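Local coordinates for protein glutathione S-transferase omega-like 2 (Saccharomyces cerevisiae, PDB 5LKB) that acts as a homodimeric, cysteine-dependent glutathione transferase with thiol transferase, dehydroascorbate reductase and dimethylarsinic acid reductase activity, at residues T52-I65 against L181-K195. Sequence-based numbering, arbitrary orientation.
Sequences TLITRALKGLTSVI and LNSSAFDEFVDDDHK
Bent at chi2 (-63°) and again at chi3 (-82°), the chain of K59 curls over the end of helix 174-182, its CE against N182 O, and delivers NZ to H194 O at 2.9 Å. The same NZ bonds to T197 O and to a water lying 2.9 Å from S183 O and 2.8 Å from D187 OD1. H194, its CG anti to its own carbonyl carbon (chi1 -72°), lays its ring on G60, the residue after K59: G60 CA sits over the ring centre, 3.6 Å from the centroid, in a CH-pi contact. G60, with positive phi, is the C' residue of the Schellman motif that ends helix 47-58, and a side chain there would run into the imidazole. Beyond this turn the contact is apolar. L61 splits its methyls, CD1 lying 3.8 Å from L181 CD2 while CD2 touches both F186 CB and V190 CG1, the latter tighter than usual at 3.3 Å. I65 CD1 sits over one face of the F186 ring, toward the rim, and also meets L181 CD2 at 3.6 Å, and V64 CG1 reaches F186 CD1. With an alanine at K59, H194 O and T197 O would probably lose their ammonium donor and the bridging water be less firmly held. The contact thus fastens the end of helix 47-58, in the thioredoxin-like domain, to the end of helix 174-182, the turn after it and the start of helix 192-196: an apolar seam, and a lysine whose ammonium group is met by two carbonyls and a water, with D187 close enough probably to steady it.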
# COMPACT_ATOMS: atom_id res chain seq x y z
N THR A 52 1.29 -1.16 27.01
CA THR A 52 0.88 -1.39 28.39
C THR A 52 0.23 -2.75 28.55
O THR A 52 0.36 -3.36 29.62
CB THR A 52 -0.01 -0.26 28.90
OG1 THR A 52 -1.31 -0.26 28.35
CG2 THR A 52 0.60 1.09 28.66
N LEU A 53 -0.51 -3.25 27.54
CA LEU A 53 -1.10 -4.57 27.61
C LEU A 53 -0.02 -5.64 27.64
O LEU A 53 -0.10 -6.59 28.44
CB LEU A 53 -2.01 -4.81 26.44
CG LEU A 53 -3.27 -4.02 26.37
CD1 LEU A 53 -4.04 -4.40 25.08
CD2 LEU A 53 -4.18 -4.22 27.57
N ILE A 54 1.00 -5.52 26.80
CA ILE A 54 2.08 -6.48 26.76
C ILE A 54 2.78 -6.52 28.13
O ILE A 54 3.07 -7.59 28.69
CB ILE A 54 3.09 -6.17 25.63
CG1 ILE A 54 2.38 -6.35 24.27
CG2 ILE A 54 4.29 -7.08 25.71
CD1 ILE A 54 3.05 -5.60 23.15
N THR A 55 3.08 -5.35 28.66
CA THR A 55 3.82 -5.25 29.91
C THR A 55 2.98 -5.77 31.07
O THR A 55 3.49 -6.50 31.93
CB THR A 55 4.25 -3.80 30.12
OG1 THR A 55 5.08 -3.34 29.03
CG2 THR A 55 5.13 -3.68 31.37
N ARG A 56 1.69 -5.43 31.10
CA ARG A 56 0.77 -5.99 32.08
C ARG A 56 0.80 -7.51 32.09
O ARG A 56 0.79 -8.16 33.16
CB ARG A 56 -0.64 -5.41 31.90
CG ARG A 56 -1.74 -6.08 32.72
CD ARG A 56 -2.98 -5.31 32.54
NE ARG A 56 -4.20 -5.97 33.01
CZ ARG A 56 -5.06 -6.69 32.30
NH1 ARG A 56 -4.88 -6.93 30.98
NH2 ARG A 56 -6.17 -7.13 32.87
N ALA A 57 0.79 -8.13 30.92
CA ALA A 57 0.85 -9.59 30.88
C ALA A 57 2.19 -10.12 31.36
O ALA A 57 2.23 -11.07 32.17
CB ALA A 57 0.56 -10.08 29.47
N LEU A 58 3.29 -9.58 30.86
CA LEU A 58 4.63 -10.10 31.13
C LEU A 58 4.94 -9.99 32.61
O LEU A 58 5.65 -10.83 33.19
CB LEU A 58 5.68 -9.33 30.32
CG LEU A 58 5.76 -9.66 28.81
CD1 LEU A 58 6.74 -8.72 28.12
CD2 LEU A 58 6.19 -11.05 28.53
N LYS A 59 4.43 -8.94 33.25
CA LYS A 59 4.71 -8.75 34.67
C LYS A 59 3.67 -9.42 35.55
O LYS A 59 3.74 -9.25 36.79
CB LYS A 59 4.85 -7.26 34.97
CG LYS A 59 6.18 -6.62 34.46
CD LYS A 59 7.41 -7.20 35.12
CE LYS A 59 7.62 -6.54 36.46
NZ LYS A 59 8.25 -7.49 37.48
N GLY A 60 2.73 -10.17 34.98
CA GLY A 60 1.79 -10.95 35.79
C GLY A 60 0.76 -10.17 36.55
O GLY A 60 0.41 -10.54 37.68
N LEU A 61 0.30 -9.06 36.01
CA LEU A 61 -0.56 -8.10 36.66
C LEU A 61 -2.00 -8.12 36.15
O LEU A 61 -2.77 -7.21 36.47
CB LEU A 61 0.04 -6.68 36.57
CG LEU A 61 1.41 -6.51 37.15
CD1 LEU A 61 2.08 -5.21 36.71
CD2 LEU A 61 1.26 -6.55 38.70
N THR A 62 -2.41 -9.15 35.43
CA THR A 62 -3.75 -9.12 34.84
C THR A 62 -4.86 -9.22 35.88
O THR A 62 -5.93 -8.65 35.69
CB THR A 62 -3.97 -10.20 33.77
OG1 THR A 62 -3.77 -11.51 34.31
CG2 THR A 62 -2.99 -10.05 32.64
N SER A 63 -4.60 -9.92 37.00
CA SER A 63 -5.59 -9.99 38.06
C SER A 63 -5.45 -8.87 39.08
O SER A 63 -6.27 -8.78 39.99
CB SER A 63 -5.49 -11.36 38.77
OG SER A 63 -4.33 -11.42 39.60
N VAL A 64 -4.40 -8.06 38.97
CA VAL A 64 -4.14 -6.96 39.89
C VAL A 64 -4.73 -5.67 39.37
O VAL A 64 -5.23 -4.83 40.13
CB VAL A 64 -2.63 -6.84 40.08
CG1 VAL A 64 -2.30 -5.66 41.03
CG2 VAL A 64 -2.04 -8.13 40.55
N ILE A 65 -4.68 -5.51 38.04
CA ILE A 65 -5.10 -4.30 37.38
C ILE A 65 -6.09 -4.70 36.29
O ILE A 65 -5.70 -5.36 35.32
CB ILE A 65 -3.89 -3.57 36.78
CG1 ILE A 65 -2.97 -3.15 37.92
CG2 ILE A 65 -4.33 -2.36 35.98
CD1 ILE A 65 -1.62 -2.57 37.47
N LEU A 181 4.44 -0.38 35.69
CA LEU A 181 4.13 -1.80 35.74
C LEU A 181 5.36 -2.60 35.99
O LEU A 181 5.29 -3.63 36.64
CB LEU A 181 3.51 -2.21 34.39
CG LEU A 181 2.16 -1.55 34.10
CD1 LEU A 181 1.71 -1.89 32.71
CD2 LEU A 181 1.02 -1.90 35.07
N ASN A 182 6.51 -2.21 35.44
CA ASN A 182 7.72 -2.98 35.60
C ASN A 182 8.37 -2.79 36.98
O ASN A 182 9.18 -3.63 37.36
CB ASN A 182 8.74 -2.68 34.50
CG ASN A 182 9.97 -3.55 34.60
OD1 ASN A 182 9.89 -4.78 34.38
ND2 ASN A 182 11.11 -2.93 34.90
N SER A 183 8.04 -1.70 37.67
CA SER A 183 8.68 -1.32 38.94
C SER A 183 8.34 -2.31 40.02
O SER A 183 7.59 -3.24 39.83
CB SER A 183 8.21 0.03 39.41
OG SER A 183 6.86 -0.01 39.84
N SER A 184 8.89 -2.06 41.20
CA SER A 184 8.56 -2.95 42.30
C SER A 184 7.17 -2.69 42.87
O SER A 184 6.75 -3.45 43.77
CB SER A 184 9.59 -2.84 43.46
OG SER A 184 9.56 -1.54 43.99
N ALA A 185 6.46 -1.67 42.42
CA ALA A 185 5.22 -1.22 43.05
C ALA A 185 4.23 -2.33 43.36
O ALA A 185 3.64 -2.36 44.45
CB ALA A 185 4.53 -0.14 42.22
N PHE A 186 4.04 -3.29 42.45
CA PHE A 186 2.95 -4.25 42.63
C PHE A 186 3.47 -5.62 43.04
O PHE A 186 2.75 -6.63 42.98
CB PHE A 186 2.06 -4.28 41.35
CG PHE A 186 1.21 -3.04 41.19
CD1 PHE A 186 -0.03 -2.92 41.76
CD2 PHE A 186 1.60 -2.02 40.30
CE1 PHE A 186 -0.84 -1.75 41.57
CE2 PHE A 186 0.85 -0.91 40.13
CZ PHE A 186 -0.39 -0.77 40.72
N ASP A 187 4.73 -5.69 43.50
CA ASP A 187 5.41 -6.96 43.69
C ASP A 187 4.73 -7.82 44.76
O ASP A 187 4.78 -9.04 44.69
CB ASP A 187 6.86 -6.76 44.13
CG ASP A 187 7.80 -6.39 43.00
OD1 ASP A 187 7.33 -6.30 41.83
OD2 ASP A 187 9.00 -6.18 43.27
N GLU A 188 4.09 -7.18 45.75
CA GLU A 188 3.40 -7.92 46.80
C GLU A 188 2.21 -8.70 46.28
O GLU A 188 1.70 -9.57 47.00
CB GLU A 188 2.85 -6.95 47.85
CG GLU A 188 3.81 -6.07 48.61
CD GLU A 188 3.05 -4.90 49.27
OE1 GLU A 188 2.56 -3.97 48.54
OE2 GLU A 188 2.91 -4.92 50.52
N PHE A 189 1.76 -8.43 45.06
CA PHE A 189 0.51 -9.00 44.55
C PHE A 189 0.68 -9.95 43.37
O PHE A 189 -0.33 -10.42 42.81
CB PHE A 189 -0.45 -7.87 44.22
CG PHE A 189 -0.57 -6.82 45.32
CD1 PHE A 189 -1.25 -7.08 46.50
CD2 PHE A 189 0.00 -5.55 45.18
CE1 PHE A 189 -1.36 -6.10 47.50
CE2 PHE A 189 -0.12 -4.57 46.16
CZ PHE A 189 -0.78 -4.87 47.36
N VAL A 190 1.91 -10.27 43.01
CA VAL A 190 2.20 -11.17 41.89
C VAL A 190 2.96 -12.39 42.41
O VAL A 190 3.44 -12.41 43.54
CB VAL A 190 2.97 -10.48 40.75
CG1 VAL A 190 2.25 -9.23 40.31
CG2 VAL A 190 4.41 -10.11 41.15
N ASP A 191 3.08 -13.41 41.57
CA ASP A 191 3.92 -14.55 41.93
C ASP A 191 5.40 -14.22 41.71
O ASP A 191 5.77 -13.23 41.06
CB ASP A 191 3.48 -15.83 41.19
N ASP A 192 6.27 -15.06 42.29
CA ASP A 192 7.70 -14.77 42.28
C ASP A 192 8.31 -14.81 40.88
O ASP A 192 9.27 -14.07 40.62
CB ASP A 192 8.45 -15.73 43.21
CG ASP A 192 8.22 -15.42 44.68
OD1 ASP A 192 8.37 -14.24 45.08
OD2 ASP A 192 7.90 -16.37 45.42
N ASP A 193 7.79 -15.66 39.97
CA ASP A 193 8.37 -15.72 38.62
C ASP A 193 8.19 -14.40 37.89
O ASP A 193 9.10 -13.92 37.21
CB ASP A 193 7.74 -16.85 37.82
N HIS A 194 7.02 -13.78 38.06
CA HIS A 194 6.75 -12.47 37.47
C HIS A 194 7.47 -11.33 38.20
O HIS A 194 7.97 -10.39 37.57
CB HIS A 194 5.24 -12.27 37.46
CG HIS A 194 4.53 -13.13 36.46
ND1 HIS A 194 3.66 -14.12 36.83
CD2 HIS A 194 4.57 -13.15 35.11
CE1 HIS A 194 3.18 -14.72 35.75
NE2 HIS A 194 3.71 -14.14 34.69
N LYS A 195 7.54 -11.41 39.53
CA LYS A 195 8.28 -10.42 40.31
C LYS A 195 9.71 -10.25 39.81
O LYS A 195 10.20 -9.12 39.69
CB LYS A 195 8.30 -10.90 41.76
CG LYS A 195 8.67 -9.84 42.73
CD LYS A 195 8.42 -10.35 44.17
CE LYS A 195 9.06 -9.49 45.22
NZ LYS A 195 8.39 -9.72 46.55
O HOH W 1 8.81 -5.84 39.55
O HOH W 2 1.24 -12.94 39.00